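Local coordinates for protein HTH-type transcriptional regulator cbl (Escherichia coli K12, PDB 2FYI) that may act as an accessory regulator of the cys regulon through this cofactor-binding domain of a LysR-family transcription factor, at residues I18-T21 and H22-R26; E108-K112 and W113-T117; A214-V218 and E219-R223. All coordinates share one frame; numbering follows the deposited sequence.

Contact 1: residues I18-T21 and H22-R26; sequences IATT and HTQAR
Ala25 N donates to Thr21 O at 3.0 Å and 166°, and closes the first turn of helix 22-27 onto Thr21, the N-cap residue just after strand 14-20. The short strand and helix segments run at 122° to each other. Gln24 brings its chain back over the two threonines. Its CG lies 3.4 Å from Thr20 OG1, and the bend at chi2 (-70°) carries the amide past Thr21, with NE2 3.1 Å from Thr21 OG1. Thr20 OG1 has its hydrogen bond with Ile68 O of strand 66-69. Thr20 CG2 meets the methyl of Ala25 at 3.9 Å, an apolar touch behind the cap. With an alanine at Gln24, the space beside Thr20 OG1 and Thr21 OG1 that CG and the amide now fill would probably open as a gap. Around the helix, Arg26 forms a salt bridge with Asp149 of the same chain, and Ala25 O accepts from Tyr154 OH of the second subunit. A strand flanked by strands 43-49 and 66-69 that passes straight into a capped helix is typical of the periplasmic-binding-protein fold of LysR cofactor-binding domains.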
loop_
_atom_site.group_PDB
_atom_site.type_symbol
_atom_site.label_atom_id
_atom_site.label_comp_id
_atom_site.label_asym_id
_atom_site.label_seq_id
_atom_site.Cartn_x
_atom_site.Cartn_y
_atom_site.Cartn_z
ATOM N N ILE A 18 1.142 -16.239 6.324
ATOM C CA ILE A 18 1.840 -15.854 5.107
ATOM C C ILE A 18 2.160 -14.379 5.151
ATOM O O ILE A 18 1.298 -13.573 5.474
ATOM C CB ILE A 18 0.976 -16.103 3.893
ATOM C CG1 ILE A 18 0.891 -17.611 3.659
ATOM C CG2 ILE A 18 1.502 -15.319 2.669
ATOM C CD1 ILE A 18 -0.318 -18.025 2.851
ATOM N N ALA A 19 3.404 -14.032 4.840
ATOM C CA ALA A 19 3.808 -12.648 4.792
ATOM C C ALA A 19 4.051 -12.291 3.335
ATOM O O ALA A 19 4.693 -13.047 2.585
ATOM C CB ALA A 19 5.037 -12.424 5.625
ATOM N N THR A 20 3.518 -11.155 2.926
ATOM C CA THR A 20 3.590 -10.806 1.535
ATOM C C THR A 20 3.492 -9.304 1.235
ATOM O O THR A 20 3.261 -8.487 2.119
ATOM C CB THR A 20 2.517 -11.553 0.781
ATOM O OG1 THR A 20 2.837 -11.514 -0.600
ATOM C CG2 THR A 20 1.147 -10.951 1.018
ATOM N N THR A 21 3.667 -8.952 -0.028
ATOM C CA THR A 21 3.568 -7.564 -0.508
ATOM C C THR A 21 2.199 -7.234 -1.072
ATOM O O THR A 21 1.410 -8.135 -1.363
ATOM C CB THR A 21 4.570 -7.320 -1.655
ATOM O OG1 THR A 21 4.345 -8.279 -2.718
ATOM C CG2 THR A 21 5.972 -7.478 -1.139
ATOM N N HIS A 22 1.947 -5.944 -1.262
ATOM C CA HIS A 22 0.703 -5.459 -1.823
ATOM C C HIS A 22 0.419 -6.143 -3.138
ATOM O O HIS A 22 -0.711 -6.588 -3.413
ATOM C CB HIS A 22 0.818 -3.955 -2.057
ATOM C CG HIS A 22 -0.378 -3.361 -2.736
ATOM N ND1 HIS A 22 -0.553 -3.396 -4.108
ATOM C CD2 HIS A 22 -1.464 -2.729 -2.229
ATOM C CE1 HIS A 22 -1.697 -2.814 -4.412
ATOM N NE2 HIS A 22 -2.270 -2.406 -3.291
ATOM N N THR A 23 1.463 -6.236 -3.956
ATOM C CA THR A 23 1.302 -6.792 -5.289
ATOM C C THR A 23 0.682 -8.193 -5.274
ATOM O O THR A 23 -0.299 -8.440 -5.959
ATOM C CB THR A 23 2.626 -6.875 -6.102
ATOM O OG1 THR A 23 3.374 -5.659 -6.007
ATOM C CG2 THR A 23 2.307 -7.151 -7.548
ATOM N N GLN A 24 1.254 -9.130 -4.520
ATOM C CA GLN A 24 0.717 -10.485 -4.597
ATOM C C GLN A 24 -0.571 -10.573 -3.788
ATOM O O GLN A 24 -1.506 -11.223 -4.212
ATOM C CB GLN A 24 1.750 -11.572 -4.215
ATOM C CG GLN A 24 3.196 -11.080 -3.960
ATOM C CD GLN A 24 3.957 -10.602 -5.209
ATOM O OE1 GLN A 24 3.457 -10.639 -6.347
ATOM N NE2 GLN A 24 5.189 -10.152 -4.990
ATOM N N ALA A 25 -0.649 -9.875 -2.666
ATOM C CA ALA A 25 -1.847 -9.917 -1.892
ATOM C C ALA A 25 -3.073 -9.573 -2.765
ATOM O O ALA A 25 -4.139 -10.197 -2.649
ATOM C CB ALA A 25 -1.705 -9.003 -0.730
ATOM N N ARG A 26 -2.914 -8.617 -3.670
ATOM C CA ARG A 26 -4.032 -8.208 -4.483
ATOM C C ARG A 26 -4.218 -8.986 -5.759
ATOM O O ARG A 26 -5.339 -9.234 -6.180
ATOM C CB ARG A 26 -3.877 -6.758 -4.875
ATOM C CG ARG A 26 -3.908 -5.874 -3.702
ATOM C CD ARG A 26 -4.613 -4.647 -4.005
ATOM N NE ARG A 26 -6.028 -4.876 -4.192
ATOM C CZ ARG A 26 -6.791 -3.991 -4.826
ATOM N NH1 ARG A 26 -6.236 -2.875 -5.308
ATOM N NH2 ARG A 26 -8.087 -4.204 -4.973
#

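Contact 2: residues E108-K112 and W113-T117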
loop_
_atom_site.group_PDB
_atom_site.type_symbol
_atom_site.label_atom_id
_atom_site.label_comp_id
_atom_site.label_asym_id
_atom_site.label_seq_id
_atom_site.Cartn_x
_atom_site.Cartn_y
_atom_site.Cartn_z
ATOM N N GLU A 108 14.077 5.776 -24.536
ATOM C CA GLU A 108 14.327 7.176 -24.810
ATOM C C GLU A 108 13.042 8.029 -24.890
ATOM O O GLU A 108 13.009 9.159 -24.391
ATOM C CB GLU A 108 15.137 7.243 -26.101
ATOM C CG GLU A 108 16.340 6.229 -26.161
ATOM C CD GLU A 108 15.971 4.760 -26.510
ATOM O OE1 GLU A 108 14.798 4.353 -26.395
ATOM O OE2 GLU A 108 16.881 3.990 -26.880
ATOM N N SER A 109 11.986 7.489 -25.494
ATOM C CA SER A 109 10.706 8.150 -25.538
ATOM C C SER A 109 10.103 8.202 -24.164
ATOM O O SER A 109 9.608 9.229 -23.715
ATOM C CB SER A 109 9.743 7.381 -26.385
ATOM O OG SER A 109 10.104 7.518 -27.728
ATOM N N ILE A 110 10.060 7.063 -23.497
ATOM C CA ILE A 110 9.383 7.053 -22.238
ATOM C C ILE A 110 10.136 8.001 -21.322
ATOM O O ILE A 110 9.535 8.655 -20.466
ATOM C CB ILE A 110 9.351 5.646 -21.674
ATOM C CG1 ILE A 110 8.549 4.741 -22.625
ATOM C CG2 ILE A 110 8.820 5.633 -20.238
ATOM C CD1 ILE A 110 8.424 3.259 -22.157
ATOM N N ALA A 111 11.448 8.120 -21.509
ATOM C CA ALA A 111 12.242 8.846 -20.521
ATOM C C ALA A 111 11.920 10.348 -20.440
ATOM O O ALA A 111 12.256 11.014 -19.462
ATOM C CB ALA A 111 13.707 8.613 -20.740
ATOM N N LYS A 112 11.261 10.856 -21.478
ATOM C CA LYS A 112 10.859 12.252 -21.588
ATOM C C LYS A 112 9.760 12.627 -20.642
ATOM O O LYS A 112 9.605 13.810 -20.367
ATOM C CB LYS A 112 10.367 12.559 -22.979
ATOM C CG LYS A 112 11.410 12.267 -23.984
ATOM C CD LYS A 112 11.187 13.071 -25.253
ATOM C CE LYS A 112 12.042 12.545 -26.421
ATOM N NZ LYS A 112 13.493 12.374 -26.031
ATOM N N TRP A 113 8.989 11.667 -20.134
ATOM C CA TRP A 113 7.782 12.038 -19.376
ATOM C C TRP A 113 7.943 11.842 -17.886
ATOM O O TRP A 113 8.804 11.062 -17.447
ATOM C CB TRP A 113 6.610 11.217 -19.846
ATOM C CG TRP A 113 6.471 11.280 -21.291
ATOM C CD1 TRP A 113 7.214 10.596 -22.255
ATOM C CD2 TRP A 113 5.553 12.077 -21.986
ATOM N NE1 TRP A 113 6.784 10.952 -23.512
ATOM C CE2 TRP A 113 5.771 11.863 -23.373
ATOM C CE3 TRP A 113 4.565 12.959 -21.577
ATOM C CZ2 TRP A 113 5.032 12.486 -24.329
ATOM C CZ3 TRP A 113 3.855 13.597 -22.515
ATOM C CH2 TRP A 113 4.074 13.353 -23.891
ATOM N N PRO A 114 7.135 12.557 -17.085
ATOM C CA PRO A 114 7.107 12.322 -15.629
ATOM C C PRO A 114 6.729 10.869 -15.281
ATOM O O PRO A 114 5.694 10.422 -15.706
ATOM C CB PRO A 114 6.012 13.308 -15.152
ATOM C CG PRO A 114 5.996 14.367 -16.185
ATOM C CD PRO A 114 6.238 13.657 -17.482
ATOM N N LEU A 115 7.543 10.130 -14.541
ATOM C CA LEU A 115 7.155 8.756 -14.198
ATOM C C LEU A 115 6.550 8.622 -12.831
ATOM O O LEU A 115 6.959 9.308 -11.870
ATOM C CB LEU A 115 8.320 7.822 -14.202
ATOM C CG LEU A 115 8.810 7.605 -15.607
ATOM C CD1 LEU A 115 9.819 6.436 -15.610
ATOM C CD2 LEU A 115 7.609 7.352 -16.530
ATOM N N ILE A 116 5.590 7.708 -12.738
ATOM C CA ILE A 116 5.004 7.356 -11.478
ATOM C C ILE A 116 5.237 5.882 -11.353
ATOM O O ILE A 116 4.680 5.088 -12.094
ATOM C CB ILE A 116 3.519 7.633 -11.458
ATOM C CG1 ILE A 116 3.248 9.056 -11.888
ATOM C CG2 ILE A 116 2.935 7.388 -10.071
ATOM C CD1 ILE A 116 1.811 9.251 -12.137
ATOM N N THR A 117 6.091 5.505 -10.421
ATOM C CA THR A 117 6.468 4.110 -10.327
ATOM C C THR A 117 6.887 3.716 -8.925
ATOM O O THR A 117 6.847 4.544 -8.012
ATOM C CB THR A 117 7.538 3.749 -11.340
ATOM O OG1 THR A 117 7.491 2.343 -11.545
ATOM C CG2 THR A 117 8.894 4.128 -10.852
HETATM O O HOH W 1 11.587 9.856 -16.843
#
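A type I beta turn from Ile110 to Trp113 leads the chain out of helix 107-110 toward strand 115-118. Its closing bond runs from Trp113 N to Ile110 O, 3.1 Å long and almost straight at 174°. The donor stands well out of the carbonyl plane of Ile110, above it. One residue earlier, Lys112 N donates to Ser109 O, so two successive carbonyls, of Ser109 and Ile110, each receive an N-H from the turn.

The same two carbonyl oxygens border the indole of Trp113. Both lie at the edge of the ring, near its plane. Ser109 O is 3.1 Å from Trp113 CD1, and Ile110 O is 3.5 Å from the same carbon. The torsion of Trp113 sets this up: CG stands beside the backbone N and anti to the carbonyl carbon (chi1 -52°), which turns the ring back toward these carbonyls. Lys112 CB packs 3.8 Å from Trp113 CD1, while the rest of the lysine chain leads away. Beyond these segments, the indole meets the ring of His97 with the planes about 55° apart and touches Pro98 and Ile161.

On the buried side, Ile110 CG2 reaches Leu115 CD2 at 4.3 Å, a loose apolar touch. Leu115 also packs on Phe132 and Leu163. A water donates to Ala111 O at 2.9 Å and also to Trp113 O, bridging the two carbonyls. Strand 115-118 then pairs in parallel with strands 141-145 and 161-165. The arrangement is a tight helix-to-strand connection of the alpha/beta kind found in LysR cofactor-binding domains.

Contact 3: residues A214-V218 and E219-R223; sequences AGLSV and EDIKR
Ser217 O takes two backbone N-H groups from the first turn of helix 218-226. Ile221 N is the sound donor, at 3.0 Å and 162°. Asp220 N adds a second bond, weak and bent. The next carbonyl continues the pattern: Lys222 N donates to Val218 O at 3.0 Å, and this bond is almost straight.

Ser217 is the N-cap residue. Its hydroxyl oxygen accepts from Glu219 N at 3.2 Å, a capping bond bent to 135°. In return the carboxylate of Asp220 reaches back toward Ser217 N. That bond is weak, and the position of OD2 is doubtful, but the pair fits a capping box. Ser217 OG gives a partner to Glu219 N, a first-turn N-H with no preceding turn to bond to. A carboxylate at this end would also probably sit well with the helix dipole.

Glu219 folds back over Val218. Its CG is anti to the carbonyl carbon (chi1 -71°) and the chain bends at chi2, which lays the carboxylate across the valine and brings OE2 within 3.4 Å of Val218 CG1. On another side of the turn, Ile221 CD1 touches Leu216 CB at 3.7 Å, an apolar contact between the loop and the helix. The extended chain of Lys222 runs past the valine, with CE 4.0 Å from Val218 CG1.

This cap lies at the surface, where a short loop joins helix 203-212 to helix 218-226. Lys222 makes a cation-pi contact with Trp206 of the earlier helix. Ile221 packs on the same tryptophan and Val218 on Glu210, which places the start of helix 218-226 against helix 203-212.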
loop_
_atom_site.group_PDB
_atom_site.type_symbol
_atom_site.label_atom_id
_atom_site.label_comp_id
_atom_site.label_asym_id
_atom_site.label_seq_id
_atom_site.Cartn_x
_atom_site.Cartn_y
_atom_site.Cartn_z
ATOM N N ALA A 214 2.832 -26.147 -10.146
ATOM C CA ALA A 214 2.807 -27.523 -10.635
ATOM C C ALA A 214 4.238 -28.037 -10.797
ATOM O O ALA A 214 4.479 -29.250 -10.767
ATOM C CB ALA A 214 2.023 -27.629 -11.964
ATOM N N GLY A 215 5.181 -27.103 -10.962
ATOM C CA GLY A 215 6.599 -27.438 -11.174
ATOM C C GLY A 215 7.177 -28.277 -10.047
ATOM O O GLY A 215 7.526 -29.454 -10.237
ATOM N N LEU A 216 7.246 -27.657 -8.868
ATOM C CA LEU A 216 7.804 -28.234 -7.634
ATOM C C LEU A 216 6.934 -29.381 -7.138
ATOM O O LEU A 216 5.704 -29.313 -7.195
ATOM C CB LEU A 216 7.857 -27.129 -6.552
ATOM C CG LEU A 216 7.521 -25.665 -7.010
ATOM C CD1 LEU A 216 6.979 -24.686 -5.918
ATOM C CD2 LEU A 216 8.689 -25.004 -7.818
ATOM N N SER A 217 7.567 -30.445 -6.666
ATOM C CA SER A 217 6.853 -31.432 -5.857
ATOM C C SER A 217 7.175 -31.261 -4.355
ATOM O O SER A 217 8.216 -30.686 -3.981
ATOM C CB SER A 217 7.182 -32.848 -6.308
ATOM O OG SER A 217 7.367 -33.704 -5.187
ATOM N N VAL A 218 6.284 -31.757 -3.494
ATOM C CA VAL A 218 6.498 -31.659 -2.041
ATOM C C VAL A 218 7.883 -32.180 -1.625
ATOM O O VAL A 218 8.612 -31.488 -0.902
ATOM C CB VAL A 218 5.327 -32.311 -1.214
ATOM C CG1 VAL A 218 5.802 -32.861 0.131
ATOM C CG2 VAL A 218 4.201 -31.294 -0.999
ATOM N N GLU A 219 8.259 -33.360 -2.125
ATOM C CA GLU A 219 9.512 -34.002 -1.732
ATOM C C GLU A 219 10.706 -33.155 -2.101
ATOM O O GLU A 219 11.671 -33.068 -1.359
ATOM C CB GLU A 219 9.643 -35.398 -2.347
ATOM C CG GLU A 219 8.687 -36.428 -1.749
ATOM C CD GLU A 219 7.273 -35.857 -1.584
ATOM O OE1 GLU A 219 6.801 -35.147 -2.525
ATOM O OE2 GLU A 219 6.651 -36.091 -0.509
ATOM N N ASP A 220 10.642 -32.510 -3.248
ATOM C CA ASP A 220 11.773 -31.710 -3.680
ATOM C C ASP A 220 11.882 -30.439 -2.844
ATOM O O ASP A 220 12.989 -29.977 -2.534
ATOM C CB ASP A 220 11.675 -31.406 -5.180
ATOM C CG ASP A 220 11.098 -32.575 -5.972
ATOM O OD1 ASP A 220 11.698 -33.684 -5.971
ATOM O OD2 ASP A 220 10.027 -32.381 -6.588
ATOM N N ILE A 221 10.735 -29.887 -2.469
ATOM C CA ILE A 221 10.730 -28.727 -1.592
ATOM C C ILE A 221 11.374 -29.077 -0.238
ATOM O O ILE A 221 12.333 -28.428 0.179
ATOM C CB ILE A 221 9.304 -28.145 -1.412
ATOM C CG1 ILE A 221 8.784 -27.575 -2.738
ATOM C CG2 ILE A 221 9.290 -27.059 -0.339
ATOM C CD1 ILE A 221 7.318 -27.892 -3.011
ATOM N N LYS A 222 10.867 -30.113 0.427
ATOM C CA LYS A 222 11.417 -30.550 1.706
ATOM C C LYS A 222 12.904 -30.834 1.620
ATOM O O LYS A 222 13.682 -30.391 2.456
ATOM C CB LYS A 222 10.721 -31.816 2.178
ATOM C CG LYS A 222 9.351 -31.616 2.756
ATOM C CD LYS A 222 8.744 -32.973 3.076
ATOM C CE LYS A 222 7.409 -32.830 3.774
ATOM N NZ LYS A 222 6.908 -34.146 4.216
ATOM N N ARG A 223 13.294 -31.588 0.601
ATOM C CA ARG A 223 14.663 -32.053 0.451
ATOM C C ARG A 223 15.620 -30.895 0.417
ATOM O O ARG A 223 16.703 -30.940 0.976
ATOM C CB ARG A 223 14.781 -32.812 -0.853
ATOM C CG ARG A 223 15.922 -33.798 -0.922
ATOM C CD ARG A 223 15.867 -34.531 -2.280
ATOM N NE ARG A 223 14.536 -35.103 -2.542
ATOM C CZ ARG A 223 14.144 -36.336 -2.189
ATOM N NH1 ARG A 223 14.976 -37.171 -1.563
ATOM N NH2 ARG A 223 12.908 -36.744 -2.475
#

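All three contacts are local turns where a helix starts or ends. Contact 1 is buried near the middle of the chain and is the one that the second subunit touches. Contact 2 is partly buried. Contact 3 is a surface contact. Contacts 1 and 2 reach the same sheet by different strands, with centres about 27 Å apart; contact 3 joins two helices instead. Contacts 2 and 3 lie on opposite sides of the chain's centre. Chemistry follows place. In buried contact 1, polar groups find partners on a neighbouring strand and the second subunit. An indole edge and a water mark contact 2. At the surface, contact 3 has a serine cap with two acidic side chains beside it.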